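Local coordinates for protein serine protease pet (PDB 4OM9) that is a secreted autotransporter enterotoxin of enteroaggregative Escherichia coli that acts as a serine protease, with alpha-fodrin its probable target, at residues Q128-R133 and K143-F148; L181-V186 and K239-P244. All blocks are in the same frame, centred on the assembly; numbering follows the deposited sequence.

Contact 1 (Q128-R133 and K143-F148); sequences QNIIDR and KEIIGF
No flat group carries the meeting of Ile130 and Ile131 with Ile145, so neither ring faces nor ring edges shape it. Aromatic packing occurs farther along the strand, where Phe148 meets Trp222 with their planes at about 65°. What touches here is branched and aliphatic. The methyl CD1 of Ile145 reaches across to the helix and lies 4.2 Å from CG2 of Ile130, the two side chains crossing at a slant. The same methyl comes just as near to the backbone, with CD1 of Ile145 at 4.2 Å from CA of Ile131, and it sits 4.4 Å from CG1 of Ile131, so a single carbon serves both neighbours on one helical turn. Its reach follows from an extended outer torsion in Ile145 (chi2 172°), which carries CD1 away from its own strand. In Ile130, with CG1 beside the backbone N (chi1 -59°), CG2 is left opposite that N and is the branch that meets Ile145, while CG1 and CD1 lead away. Helix 127-134 thus lies against strand 143-151 of the curled antiparallel sheet in the protease domain, which belongs to the chymotrypsin-like PA clan, and Ile178 of the neighbouring strand 172-185 also packs on Ile145. At the exposed Lys143, CG2 of Ile131 stands 4.4 Å from CB of Lys143. There NZ of Lys143 remains 5.6 Å from OD1 of Asp132, too far for a salt bridge, though the opposite charges may attract weakly. Asp132 instead takes a weak hydrogen bond within the helix, its OD2 3.2 Å from NE2 of Gln128.

Contact 2 (L181-V186 and K239-P244); sequences LRANTV and KTYVTP
Tyr241 receives Ala183 and Thr185 along one side of its ring, the side that carries CD2 and CE2. Ala183 comes in at the edge, close to the ring plane: its methyl CB is 3.9 Å from CE2 of Tyr241 and only slightly farther from CD2. Thr185 arrives from an oblique direction, with CG2 3.8 Å from CD2 of Tyr241, and the two side chains run past each other in opposite senses. The two small residues alternate with Asn184, whose CB points away from segment 239-244, as expected in an extended chain.

Side-chain torsions decide which atoms meet. In Thr185 the hydroxyl occupies the position between the backbone N and the carbonyl carbon (chi1 63°), which leaves CG2 anti to the carbonyl carbon and turned toward the ring. The methyl therefore does the touching, while OG1 is held on its own side of the contact by hydrogen bonds with the carbonyl oxygen of Gly188 and with NZ of Lys190. Tyr241 has CG beside its backbone N, anti to the carbonyl carbon, and a chi2 of 80° sets the ring plane nearly perpendicular to the plane through CA, CB and CG, presenting the CD2-CE2 side to both methyls. All the contacts between the two segments are thus apolar, and the facing chains stay well apart, with CA of Ala183 8.1 Å from CA of Tyr241.

That separation reflects an intervening strand. Strand 188-195 pairs with both neighbours, Ala183 bonding through its backbone to Lys190 and Thr240 to Tyr193, and Glu192 packs on Tyr241 as well. Side chains two strands apart, meeting across the one between them, are consistent with the second of the two antiparallel barrels of a chymotrypsin-like protease.

The two contacts follow one another along the chain, contact 1 closing before contact 2 opens, and their centres lie about 15 Å apart within the same protease domain. They share one curled antiparallel sheet, in which strands 143-151 and 172-185 are neighbours. Leu181, at the corner where segment 181-186 begins, joins them directly: its CD2 is 4.0 Å from CD1 of Ile145 and its CD1 is 4.1 Å from CG2 of Ile130. Helix 127-134 therefore packs on the corner of strand 172-185 as well as on strand 143-151, while strands 188-195 and 239-244 carry the sheet onward. For the toxin, both contacts belong to the protease domain, not to the beta-helix that follows it in the chain.

Contact 1 (Q128-R133 and K143-F148)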
loop_
_atom_site.group_PDB
_atom_site.type_symbol
_atom_site.label_atom_id
_atom_site.label_comp_id
_atom_site.label_asym_id
_atom_site.label_seq_id
_atom_site.Cartn_x
_atom_site.Cartn_y
_atom_site.Cartn_z
ATOM N N GLN A 128 45.240 6.695 -0.257
ATOM C CA GLN A 128 44.820 5.498 0.459
ATOM C C GLN A 128 43.613 5.765 1.390
ATOM O O GLN A 128 42.719 4.925 1.501
ATOM C CB GLN A 128 45.979 4.911 1.256
ATOM C CG GLN A 128 45.687 3.524 1.833
ATOM C CD GLN A 128 45.337 2.486 0.775
ATOM O OE1 GLN A 128 46.205 2.005 0.023
ATOM N NE2 GLN A 128 44.056 2.116 0.722
ATOM N N ASN A 129 43.596 6.927 2.043
ATOM C CA ASN A 129 42.520 7.284 2.959
ATOM C C ASN A 129 41.189 7.440 2.228
ATOM O O ASN A 129 40.144 6.998 2.702
ATOM C CB ASN A 129 42.850 8.579 3.712
ATOM C CG ASN A 129 43.593 8.329 5.019
ATOM O OD1 ASN A 129 44.013 7.208 5.313
ATOM N ND2 ASN A 129 43.761 9.385 5.805
ATOM N N ILE A 130 41.247 8.070 1.065
ATOM C CA ILE A 130 40.069 8.272 0.242
ATOM C C ILE A 130 39.537 6.930 -0.297
ATOM O O ILE A 130 38.322 6.695 -0.347
ATOM C CB ILE A 130 40.392 9.249 -0.906
ATOM C CG1 ILE A 130 40.852 10.587 -0.318
ATOM C CG2 ILE A 130 39.204 9.453 -1.809
ATOM C CD1 ILE A 130 41.089 11.667 -1.352
ATOM N N ILE A 131 40.456 6.052 -0.679
ATOM C CA ILE A 131 40.099 4.735 -1.176
ATOM C C ILE A 131 39.394 3.928 -0.091
ATOM O O ILE A 131 38.342 3.346 -0.336
ATOM C CB ILE A 131 41.341 3.968 -1.678
ATOM C CG1 ILE A 131 41.879 4.622 -2.955
ATOM C CG2 ILE A 131 41.005 2.480 -1.910
ATOM C CD1 ILE A 131 43.306 4.287 -3.268
ATOM N N ASP A 132 39.954 3.928 1.115
ATOM C CA ASP A 132 39.363 3.203 2.233
ATOM C C ASP A 132 38.010 3.796 2.682
ATOM O O ASP A 132 37.122 3.050 3.088
ATOM C CB ASP A 132 40.358 3.149 3.397
ATOM C CG ASP A 132 41.564 2.233 3.097
ATOM O OD1 ASP A 132 41.381 1.200 2.408
ATOM O OD2 ASP A 132 42.696 2.537 3.539
ATOM N N ARG A 133 37.842 5.118 2.576
ATOM C CA ARG A 133 36.595 5.759 2.992
ATOM C C ARG A 133 35.474 5.603 1.960
ATOM O O ARG A 133 34.304 5.477 2.317
ATOM C CB ARG A 133 36.813 7.256 3.280
ATOM C CG ARG A 133 35.514 7.992 3.638
ATOM C CD ARG A 133 35.736 9.368 4.240
ATOM N NE ARG A 133 36.541 9.327 5.455
ATOM C CZ ARG A 133 36.073 8.970 6.645
ATOM N NH1 ARG A 133 34.805 8.609 6.777
ATOM N NH2 ARG A 133 36.873 8.966 7.702
ATOM N N LYS A 143 38.715 -3.255 -3.820
ATOM C CA LYS A 143 38.045 -1.967 -3.714
ATOM C C LYS A 143 38.197 -1.108 -4.973
ATOM O O LYS A 143 39.288 -0.963 -5.518
ATOM C CB LYS A 143 38.574 -1.190 -2.499
ATOM C CG LYS A 143 38.493 -1.967 -1.187
ATOM C CD LYS A 143 37.082 -2.508 -0.944
ATOM C CE LYS A 143 37.000 -3.311 0.349
ATOM N NZ LYS A 143 37.300 -2.497 1.559
ATOM N N GLU A 144 37.077 -0.561 -5.424
ATOM C CA GLU A 144 37.037 0.472 -6.449
ATOM C C GLU A 144 36.115 1.590 -5.952
ATOM O O GLU A 144 35.139 1.322 -5.250
ATOM C CB GLU A 144 36.530 -0.084 -7.787
ATOM C CG GLU A 144 37.359 -1.220 -8.387
ATOM C CD GLU A 144 36.823 -1.675 -9.746
ATOM O OE1 GLU A 144 37.117 -2.819 -10.163
ATOM O OE2 GLU A 144 36.102 -0.886 -10.399
ATOM N N ILE A 145 36.421 2.839 -6.292
ATOM C CA ILE A 145 35.522 3.934 -5.941
ATOM C C ILE A 145 34.480 4.045 -7.048
ATOM O O ILE A 145 34.796 4.427 -8.189
ATOM C CB ILE A 145 36.250 5.294 -5.744
ATOM C CG1 ILE A 145 37.293 5.201 -4.633
ATOM C CG2 ILE A 145 35.260 6.371 -5.353
ATOM C CD1 ILE A 145 38.182 6.451 -4.524
ATOM N N ILE A 146 33.252 3.668 -6.695
ATOM C CA ILE A 146 32.119 3.660 -7.598
ATOM C C ILE A 146 31.208 4.805 -7.212
ATOM O O ILE A 146 31.096 5.145 -6.034
ATOM C CB ILE A 146 31.323 2.322 -7.525
ATOM C CG1 ILE A 146 32.242 1.107 -7.721
ATOM C CG2 ILE A 146 30.173 2.305 -8.523
ATOM C CD1 ILE A 146 32.970 1.088 -9.047
ATOM N N GLY A 147 30.559 5.417 -8.190
ATOM C CA GLY A 147 29.652 6.488 -7.873
ATOM C C GLY A 147 28.639 6.744 -8.955
ATOM O O GLY A 147 28.646 6.087 -9.992
ATOM N N PHE A 148 27.775 7.721 -8.696
ATOM C CA PHE A 148 26.669 8.055 -9.567
ATOM C C PHE A 148 26.721 9.520 -9.922
ATOM O O PHE A 148 27.115 10.361 -9.111
ATOM C CB PHE A 148 25.318 7.770 -8.896
ATOM C CG PHE A 148 24.984 6.310 -8.753
ATOM C CD1 PHE A 148 24.418 5.606 -9.810
ATOM C CD2 PHE A 148 25.186 5.650 -7.542
ATOM C CE1 PHE A 148 24.085 4.233 -9.670
ATOM C CE2 PHE A 148 24.856 4.293 -7.389
ATOM C CZ PHE A 148 24.311 3.584 -8.461
#

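Contact 2 (L181-V186 and K239-P244)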
loop_
_atom_site.group_PDB
_atom_site.type_symbol
_atom_site.label_atom_id
_atom_site.label_comp_id
_atom_site.label_asym_id
_atom_site.label_seq_id
_atom_site.Cartn_x
_atom_site.Cartn_y
_atom_site.Cartn_z
ATOM N N LEU A 181 42.122 9.458 -9.330
ATOM C CA LEU A 181 41.829 10.402 -8.267
ATOM C C LEU A 181 42.491 11.749 -8.470
ATOM O O LEU A 181 41.949 12.754 -8.067
ATOM C CB LEU A 181 42.257 9.835 -6.917
ATOM C CG LEU A 181 41.220 8.958 -6.219
ATOM C CD1 LEU A 181 41.773 8.423 -4.897
ATOM C CD2 LEU A 181 39.920 9.752 -6.010
ATOM N N ARG A 182 43.679 11.768 -9.065
ATOM C CA ARG A 182 44.390 13.025 -9.254
ATOM C C ARG A 182 44.951 13.115 -10.664
ATOM O O ARG A 182 46.154 12.933 -10.884
ATOM C CB ARG A 182 45.518 13.187 -8.220
ATOM C CG ARG A 182 45.319 12.395 -6.918
ATOM C CD ARG A 182 46.006 13.034 -5.709
ATOM N NE ARG A 182 45.176 14.087 -5.160
ATOM C CZ ARG A 182 44.494 14.011 -4.021
ATOM N NH1 ARG A 182 44.555 12.933 -3.256
ATOM N NH2 ARG A 182 43.766 15.047 -3.635
ATOM N N ALA A 183 44.062 13.393 -11.615
ATOM C CA ALA A 183 44.452 13.641 -12.999
ATOM C C ALA A 183 45.037 15.048 -13.173
ATOM O O ALA A 183 44.474 16.024 -12.671
ATOM C CB ALA A 183 43.265 13.453 -13.917
ATOM N N ASN A 184 46.159 15.135 -13.890
ATOM C CA ASN A 184 46.857 16.405 -14.101
ATOM C C ASN A 184 46.287 17.186 -15.276
ATOM O O ASN A 184 46.675 16.980 -16.422
ATOM C CB ASN A 184 48.355 16.160 -14.324
ATOM C CG ASN A 184 49.114 17.425 -14.700
ATOM O OD1 ASN A 184 48.933 18.489 -14.097
ATOM N ND2 ASN A 184 49.962 17.316 -15.707
ATOM N N THR A 185 45.369 18.093 -14.999
ATOM C CA THR A 185 44.746 18.833 -16.079
ATOM C C THR A 185 45.100 20.306 -16.007
ATOM O O THR A 185 45.698 20.768 -15.036
ATOM C CB THR A 185 43.239 18.705 -16.039
ATOM O OG1 THR A 185 42.762 19.293 -14.822
ATOM C CG2 THR A 185 42.823 17.246 -16.100
ATOM N N VAL A 186 44.725 21.046 -17.039
ATOM C CA VAL A 186 44.837 22.485 -16.971
ATOM C C VAL A 186 43.841 23.004 -15.936
ATOM O O VAL A 186 42.638 22.734 -16.012
ATOM C CB VAL A 186 44.594 23.143 -18.334
ATOM C CG1 VAL A 186 43.429 22.491 -19.041
ATOM C CG2 VAL A 186 44.354 24.628 -18.161
ATOM N N LYS A 239 36.442 9.483 -20.862
ATOM C CA LYS A 239 36.765 9.839 -19.505
ATOM C C LYS A 239 36.008 11.116 -19.131
ATOM O O LYS A 239 35.802 12.006 -19.980
ATOM C CB LYS A 239 38.276 10.036 -19.358
ATOM C CG LYS A 239 39.135 8.816 -19.687
ATOM C CD LYS A 239 39.148 7.836 -18.506
ATOM C CE LYS A 239 40.039 6.611 -18.721
ATOM N NZ LYS A 239 39.594 5.776 -19.862
ATOM N N THR A 240 35.606 11.226 -17.869
ATOM C CA THR A 240 35.031 12.477 -17.387
ATOM C C THR A 240 35.841 13.061 -16.230
ATOM O O THR A 240 36.298 12.343 -15.347
ATOM C CB THR A 240 33.570 12.284 -16.944
ATOM O OG1 THR A 240 32.808 11.791 -18.050
ATOM C CG2 THR A 240 32.984 13.602 -16.487
ATOM N N TYR A 241 36.017 14.370 -16.229
ATOM C CA TYR A 241 36.754 14.992 -15.153
ATOM C C TYR A 241 35.813 15.738 -14.230
ATOM O O TYR A 241 34.928 16.458 -14.677
ATOM C CB TYR A 241 37.833 15.920 -15.716
ATOM C CG TYR A 241 38.769 15.146 -16.593
ATOM C CD1 TYR A 241 38.412 14.835 -17.901
ATOM C CD2 TYR A 241 39.974 14.668 -16.108
ATOM C CE1 TYR A 241 39.235 14.106 -18.708
ATOM C CE2 TYR A 241 40.809 13.925 -16.918
ATOM C CZ TYR A 241 40.429 13.656 -18.218
ATOM O OH TYR A 241 41.234 12.917 -19.055
ATOM N N VAL A 242 36.013 15.520 -12.936
ATOM C CA VAL A 242 35.250 16.184 -11.907
ATOM C C VAL A 242 36.098 17.174 -11.121
ATOM O O VAL A 242 37.147 16.816 -10.573
ATOM C CB VAL A 242 34.654 15.185 -10.925
ATOM C CG1 VAL A 242 33.645 15.887 -10.025
ATOM C CG2 VAL A 242 34.014 14.009 -11.677
ATOM N N THR A 243 35.631 18.417 -11.062
ATOM C CA THR A 243 36.217 19.404 -10.159
ATOM C C THR A 243 35.862 19.014 -8.737
ATOM O O THR A 243 34.697 18.990 -8.380
ATOM C CB THR A 243 35.718 20.825 -10.466
ATOM O OG1 THR A 243 36.236 21.232 -11.738
ATOM C CG2 THR A 243 36.157 21.819 -9.387
ATOM N N PRO A 244 36.871 18.666 -7.933
ATOM C CA PRO A 244 36.655 18.215 -6.557
ATOM C C PRO A 244 35.996 19.296 -5.727
ATOM O O PRO A 244 36.435 20.455 -5.800
ATOM C CB PRO A 244 38.070 17.927 -6.046
ATOM C CG PRO A 244 38.907 17.771 -7.289
ATOM C CD PRO A 244 38.304 18.719 -8.276
#